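Local structure of alginate lyase (Chitinophaga sp. MD30, 6KCW) at residues D145-S153 against I185-I195. The protein cleaves the polysaccharide alginate as a bacterial lyase of polysaccharide lyase family 36. Residues are numbered along the deposited sequence; the frame is centred on the assembly and turned at random.
Sequences DTFGKSYPS and INGTTVLDTAI
The Tyr151 ring lies on Ile185 CG2, which sits over one face, 3.8 Å from the ring centroid, in a CH-pi contact; with CG anti to the backbone N (chi1 -177°), the ring is carried from the loop out over Ile185. Thr188 meets the ring edge, and Val190 CG2 packs 3.8 Å from Tyr151 CB. Replacing Tyr151 by alanine takes away the ring and OH, which is likely to bare Ile185 CG2, open a gap beside Thr188 and leave Asn186 ND2 without this partner. This close packing joins the 145-153 loop to the edge strand 188-195 of a concanavalin-like antiparallel beta sheet; the type I' turn 185-188 links that strand to 179-185, and a classic beta bulge at Val190 and Leu191, opposite Ile183, breaks it. Further along, Phe147 CB rests 3.7 Å from Leu191 CD1, its ring reaching over Thr193 CG2 and on to Ile195 CD1. An Asx turn, Phe147 N to Asp145 OD1 at 2.9 Å, shapes the loop there, and Asp145 OD2 is hydrogen-bonded to His136. The solvent side is looser: Lys149 lays CB and CG over Val190 O, bends at chi2 and leads its amine away. At the hairpin tip, exposed Asn186 gives Tyr151 OH just a weak hydrogen bond from ND2, 3.2 Å long and bent to 132°.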
ATOM      1  N   ASP A 145      -2.701  -2.825 -12.470  1.00 37.13           N
ATOM      2  CA  ASP A 145      -4.087  -3.060 -12.832  1.00 38.27           C
ATOM      3  C   ASP A 145      -4.970  -2.433 -11.759  1.00 41.84           C
ATOM      4  O   ASP A 145      -4.826  -2.751 -10.573  1.00 42.96           O
ATOM      5  CB  ASP A 145      -4.312  -4.570 -12.957  1.00 38.29           C
ATOM      6  CG  ASP A 145      -5.634  -4.929 -13.580  1.00 40.28           C
ATOM      7  OD1 ASP A 145      -6.460  -4.024 -13.817  1.00 40.37           O
ATOM      8  OD2 ASP A 145      -5.852  -6.143 -13.819  1.00 39.48           O
ATOM      9  N   THR A 146      -5.850  -1.512 -12.159  1.00 41.19           N
ATOM     10  CA  THR A 146      -6.816  -0.945 -11.225  1.00 42.48           C
ATOM     11  C   THR A 146      -8.124  -1.708 -11.192  1.00 41.94           C
ATOM     12  O   THR A 146      -8.966  -1.412 -10.334  1.00 42.11           O
ATOM     13  CB  THR A 146      -7.149   0.512 -11.565  1.00 43.55           C
ATOM     14  OG1 THR A 146      -7.829   0.560 -12.831  1.00 37.39           O
ATOM     15  CG2 THR A 146      -5.885   1.380 -11.590  1.00 39.23           C
ATOM     16  N   PHE A 147      -8.319  -2.652 -12.117  1.00 42.06           N
ATOM     17  CA  PHE A 147      -9.591  -3.340 -12.328  1.00 40.45           C
ATOM     18  C   PHE A 147     -10.723  -2.366 -12.607  1.00 42.09           C
ATOM     19  O   PHE A 147     -11.896  -2.694 -12.411  1.00 41.27           O
ATOM     20  CB  PHE A 147      -9.931  -4.244 -11.142  1.00 36.83           C
ATOM     21  CG  PHE A 147      -9.093  -5.485 -11.086  1.00 42.19           C
ATOM     22  CD1 PHE A 147      -7.820  -5.457 -10.525  1.00 41.02           C
ATOM     23  CD2 PHE A 147      -9.563  -6.675 -11.613  1.00 37.53           C
ATOM     24  CE1 PHE A 147      -7.032  -6.600 -10.484  1.00 34.21           C
ATOM     25  CE2 PHE A 147      -8.783  -7.820 -11.574  1.00 41.59           C
ATOM     26  CZ  PHE A 147      -7.509  -7.778 -11.010  1.00 39.52           C
ATOM     27  N   GLY A 148     -10.382  -1.174 -13.091  1.00 41.25           N
ATOM     28  CA  GLY A 148     -11.371  -0.146 -13.320  1.00 40.44           C
ATOM     29  C   GLY A 148     -12.060   0.392 -12.085  1.00 39.96           C
ATOM     30  O   GLY A 148     -13.107   1.026 -12.216  1.00 42.05           O
ATOM     31  N   LYS A 149     -11.508   0.182 -10.887  1.00 40.83           N
ATOM     32  CA  LYS A 149     -12.243   0.473  -9.654  1.00 45.36           C
ATOM     33  C   LYS A 149     -11.757   1.762  -8.995  1.00 42.85           C
ATOM     34  O   LYS A 149     -10.580   2.128  -9.081  1.00 39.94           O
ATOM     35  CB  LYS A 149     -12.124  -0.684  -8.658  1.00 40.55           C
ATOM     36  CG  LYS A 149     -12.408  -2.061  -9.258  1.00 39.39           C
ATOM     37  CD  LYS A 149     -13.834  -2.124  -9.790  1.00 44.77           C
ATOM     38  CE  LYS A 149     -14.320  -3.559  -9.988  1.00 45.47           C
ATOM     39  NZ  LYS A 149     -15.780  -3.603 -10.305  1.00 47.60           N
ATOM     40  N   SER A 150     -12.677   2.447  -8.319  1.00 44.88           N
ATOM     41  CA  SER A 150     -12.309   3.670  -7.622  1.00 42.96           C
ATOM     42  C   SER A 150     -13.220   3.892  -6.427  1.00 40.16           C
ATOM     43  O   SER A 150     -14.361   3.427  -6.396  1.00 42.84           O
ATOM     44  CB  SER A 150     -12.359   4.890  -8.550  1.00 44.34           C
ATOM     45  OG  SER A 150     -13.680   5.170  -8.961  1.00 45.02           O
ATOM     46  N   TYR A 151     -12.689   4.595  -5.435  1.00 39.33           N
ATOM     47  CA  TYR A 151     -13.461   5.037  -4.290  1.00 39.59           C
ATOM     48  C   TYR A 151     -13.185   6.518  -4.045  1.00 44.99           C
ATOM     49  O   TYR A 151     -12.027   6.924  -3.857  1.00 40.86           O
ATOM     50  CB  TYR A 151     -13.133   4.220  -3.042  1.00 40.28           C
ATOM     51  CG  TYR A 151     -13.960   4.588  -1.820  1.00 39.05           C
ATOM     52  CD1 TYR A 151     -13.569   5.624  -0.977  1.00 37.36           C
ATOM     53  CD2 TYR A 151     -15.126   3.898  -1.510  1.00 40.62           C
ATOM     54  CE1 TYR A 151     -14.311   5.959   0.136  1.00 41.01           C
ATOM     55  CE2 TYR A 151     -15.888   4.230  -0.383  1.00 40.00           C
ATOM     56  CZ  TYR A 151     -15.473   5.261   0.432  1.00 39.39           C
ATOM     57  OH  TYR A 151     -16.206   5.605   1.544  1.00 40.93           O
ATOM     58  N   PRO A 152     -14.253   7.330  -4.044  1.00 45.77           N
ATOM     59  CA  PRO A 152     -15.625   6.847  -4.252  1.00 45.21           C
ATOM     60  C   PRO A 152     -15.912   6.537  -5.722  1.00 47.72           C
ATOM     61  O   PRO A 152     -15.112   6.945  -6.585  1.00 44.15           O
ATOM     62  CB  PRO A 152     -16.478   8.013  -3.750  1.00 46.12           C
ATOM     63  CG  PRO A 152     -15.629   9.222  -4.040  1.00 49.42           C
ATOM     64  CD  PRO A 152     -14.192   8.795  -3.896  1.00 43.82           C
ATOM     65  N   SER A 153     -17.002   5.803  -6.000  1.00 44.31           N
ATOM     66  CA  SER A 153     -17.312   5.456  -7.389  1.00 46.11           C
ATOM     67  C   SER A 153     -17.676   6.696  -8.197  1.00 47.94           C
ATOM     68  O   SER A 153     -17.383   6.758  -9.394  1.00 53.30           O
ATOM     69  CB  SER A 153     -18.436   4.405  -7.462  1.00 45.31           C
ATOM     70  OG  SER A 153     -19.614   4.816  -6.768  1.00 50.19           O
ATOM     71  N   ILE A 185     -13.042   0.126   1.872  1.00 36.90           N
ATOM     72  CA  ILE A 185     -12.796   1.471   2.383  1.00 36.82           C
ATOM     73  C   ILE A 185     -14.091   1.985   2.996  1.00 39.30           C
ATOM     74  O   ILE A 185     -15.121   2.059   2.312  1.00 39.02           O
ATOM     75  CB  ILE A 185     -12.282   2.421   1.287  1.00 38.08           C
ATOM     76  CG1 ILE A 185     -10.982   1.889   0.685  1.00 33.65           C
ATOM     77  CG2 ILE A 185     -12.052   3.829   1.834  1.00 35.34           C
ATOM     78  CD1 ILE A 185     -10.470   2.749  -0.438  1.00 37.05           C
ATOM     79  N   ASN A 186     -14.035   2.351   4.279  1.00 37.81           N
ATOM     80  CA  ASN A 186     -15.227   2.763   5.011  1.00 40.00           C
ATOM     81  C   ASN A 186     -16.332   1.717   4.878  1.00 38.59           C
ATOM     82  O   ASN A 186     -17.485   2.048   4.611  1.00 39.81           O
ATOM     83  CB  ASN A 186     -15.736   4.126   4.536  1.00 36.19           C
ATOM     84  CG  ASN A 186     -14.872   5.270   4.990  1.00 37.61           C
ATOM     85  OD1 ASN A 186     -13.979   5.098   5.813  1.00 37.42           O
ATOM     86  ND2 ASN A 186     -15.150   6.462   4.466  1.00 35.59           N
ATOM     87  N   GLY A 187     -15.970   0.441   5.008  1.00 37.33           N
ATOM     88  CA  GLY A 187     -16.945  -0.630   4.899  1.00 37.08           C
ATOM     89  C   GLY A 187     -17.559  -0.829   3.526  1.00 41.32           C
ATOM     90  O   GLY A 187     -18.407  -1.720   3.372  1.00 40.80           O
ATOM     91  N   THR A 188     -17.160  -0.042   2.528  1.00 40.73           N
ATOM     92  CA  THR A 188     -17.660  -0.148   1.158  1.00 41.36           C
ATOM     93  C   THR A 188     -16.658  -0.914   0.303  1.00 37.46           C
ATOM     94  O   THR A 188     -15.460  -0.614   0.333  1.00 39.87           O
ATOM     95  CB  THR A 188     -17.891   1.244   0.559  1.00 43.91           C
ATOM     96  OG1 THR A 188     -19.011   1.875   1.205  1.00 45.38           O
ATOM     97  CG2 THR A 188     -18.127   1.158  -0.960  1.00 39.72           C
ATOM     98  N   THR A 189     -17.148  -1.892  -0.454  1.00 37.01           N
ATOM     99  CA  THR A 189     -16.281  -2.676  -1.330  1.00 39.46           C
ATOM    100  C   THR A 189     -15.720  -1.812  -2.459  1.00 41.32           C
ATOM    101  O   THR A 189     -16.469  -1.196  -3.223  1.00 42.84           O
ATOM    102  CB  THR A 189     -17.043  -3.868  -1.910  1.00 33.10           C
ATOM    103  OG1 THR A 189     -17.357  -4.790  -0.862  1.00 43.45           O
ATOM    104  CG2 THR A 189     -16.220  -4.604  -2.975  1.00 35.67           C
ATOM    105  N   VAL A 190     -14.398  -1.769  -2.567  1.00 38.07           N
ATOM    106  CA  VAL A 190     -13.765  -1.084  -3.687  1.00 39.21           C
ATOM    107  C   VAL A 190     -13.431  -2.139  -4.721  1.00 42.01           C
ATOM    108  O   VAL A 190     -13.857  -2.059  -5.881  1.00 47.22           O
ATOM    109  CB  VAL A 190     -12.507  -0.314  -3.250  1.00 40.07           C
ATOM    110  CG1 VAL A 190     -11.970   0.520  -4.404  1.00 35.98           C
ATOM    111  CG2 VAL A 190     -12.827   0.564  -2.055  1.00 37.31           C
ATOM    112  N   LEU A 191     -12.671  -3.141  -4.300  1.00 40.32           N
ATOM    113  CA  LEU A 191     -12.303  -4.265  -5.145  1.00 41.87           C
ATOM    114  C   LEU A 191     -12.481  -5.530  -4.329  1.00 42.78           C
ATOM    115  O   LEU A 191     -11.975  -5.613  -3.204  1.00 40.65           O
ATOM    116  CB  LEU A 191     -10.858  -4.152  -5.636  1.00 37.30           C
ATOM    117  CG  LEU A 191     -10.338  -5.367  -6.404  1.00 41.12           C
ATOM    118  CD1 LEU A 191     -10.963  -5.421  -7.790  1.00 40.42           C
ATOM    119  CD2 LEU A 191      -8.810  -5.366  -6.494  1.00 38.82           C
ATOM    120  N   ASP A 192     -13.199  -6.508  -4.889  1.00 34.60           N
ATOM    121  CA  ASP A 192     -13.315  -7.827  -4.262  1.00 39.36           C
ATOM    122  C   ASP A 192     -13.445  -8.834  -5.404  1.00 41.24           C
ATOM    123  O   ASP A 192     -14.551  -9.166  -5.833  1.00 40.59           O
ATOM    124  CB  ASP A 192     -14.494  -7.895  -3.296  1.00 41.95           C
ATOM    125  CG  ASP A 192     -14.753  -9.307  -2.774  1.00 43.76           C
ATOM    126  OD1 ASP A 192     -13.799 -10.112  -2.704  1.00 44.55           O
ATOM    127  OD2 ASP A 192     -15.922  -9.620  -2.443  1.00 52.04           O
ATOM    128  N   THR A 193     -12.302  -9.295  -5.905  1.00 42.76           N
ATOM    129  CA  THR A 193     -12.269 -10.154  -7.077  1.00 38.54           C
ATOM    130  C   THR A 193     -11.433 -11.399  -6.818  1.00 41.19           C
ATOM    131  O   THR A 193     -10.438 -11.362  -6.085  1.00 41.34           O
ATOM    132  CB  THR A 193     -11.685  -9.444  -8.300  1.00 41.81           C
ATOM    133  OG1 THR A 193     -11.604 -10.379  -9.389  1.00 39.46           O
ATOM    134  CG2 THR A 193     -10.292  -8.947  -7.997  1.00 37.20           C
ATOM    135  N   ALA A 194     -11.834 -12.499  -7.447  1.00 37.54           N
ATOM    136  CA  ALA A 194     -10.928 -13.621  -7.534  1.00 34.29           C
ATOM    137  C   ALA A 194      -9.851 -13.268  -8.550  1.00 38.99           C
ATOM    138  O   ALA A 194     -10.044 -12.410  -9.416  1.00 43.13           O
ATOM    139  CB  ALA A 194     -11.686 -14.896  -7.906  1.00 36.89           C
ATOM    140  N   ILE A 195      -8.687 -13.903  -8.427  1.00 38.96           N
ATOM    141  CA  ILE A 195      -7.507 -13.438  -9.145  1.00 34.22           C
ATOM    142  C   ILE A 195      -6.507 -14.575  -9.226  1.00 34.43           C
ATOM    143  O   ILE A 195      -6.512 -15.493  -8.404  1.00 33.99           O
ATOM    144  CB  ILE A 195      -6.899 -12.198  -8.439  1.00 34.14           C
ATOM    145  CG1 ILE A 195      -5.993 -11.407  -9.376  1.00 34.86           C
ATOM    146  CG2 ILE A 195      -6.130 -12.619  -7.209  1.00 33.91           C
ATOM    147  CD1 ILE A 195      -5.327 -10.207  -8.707  1.00 31.44           C
TER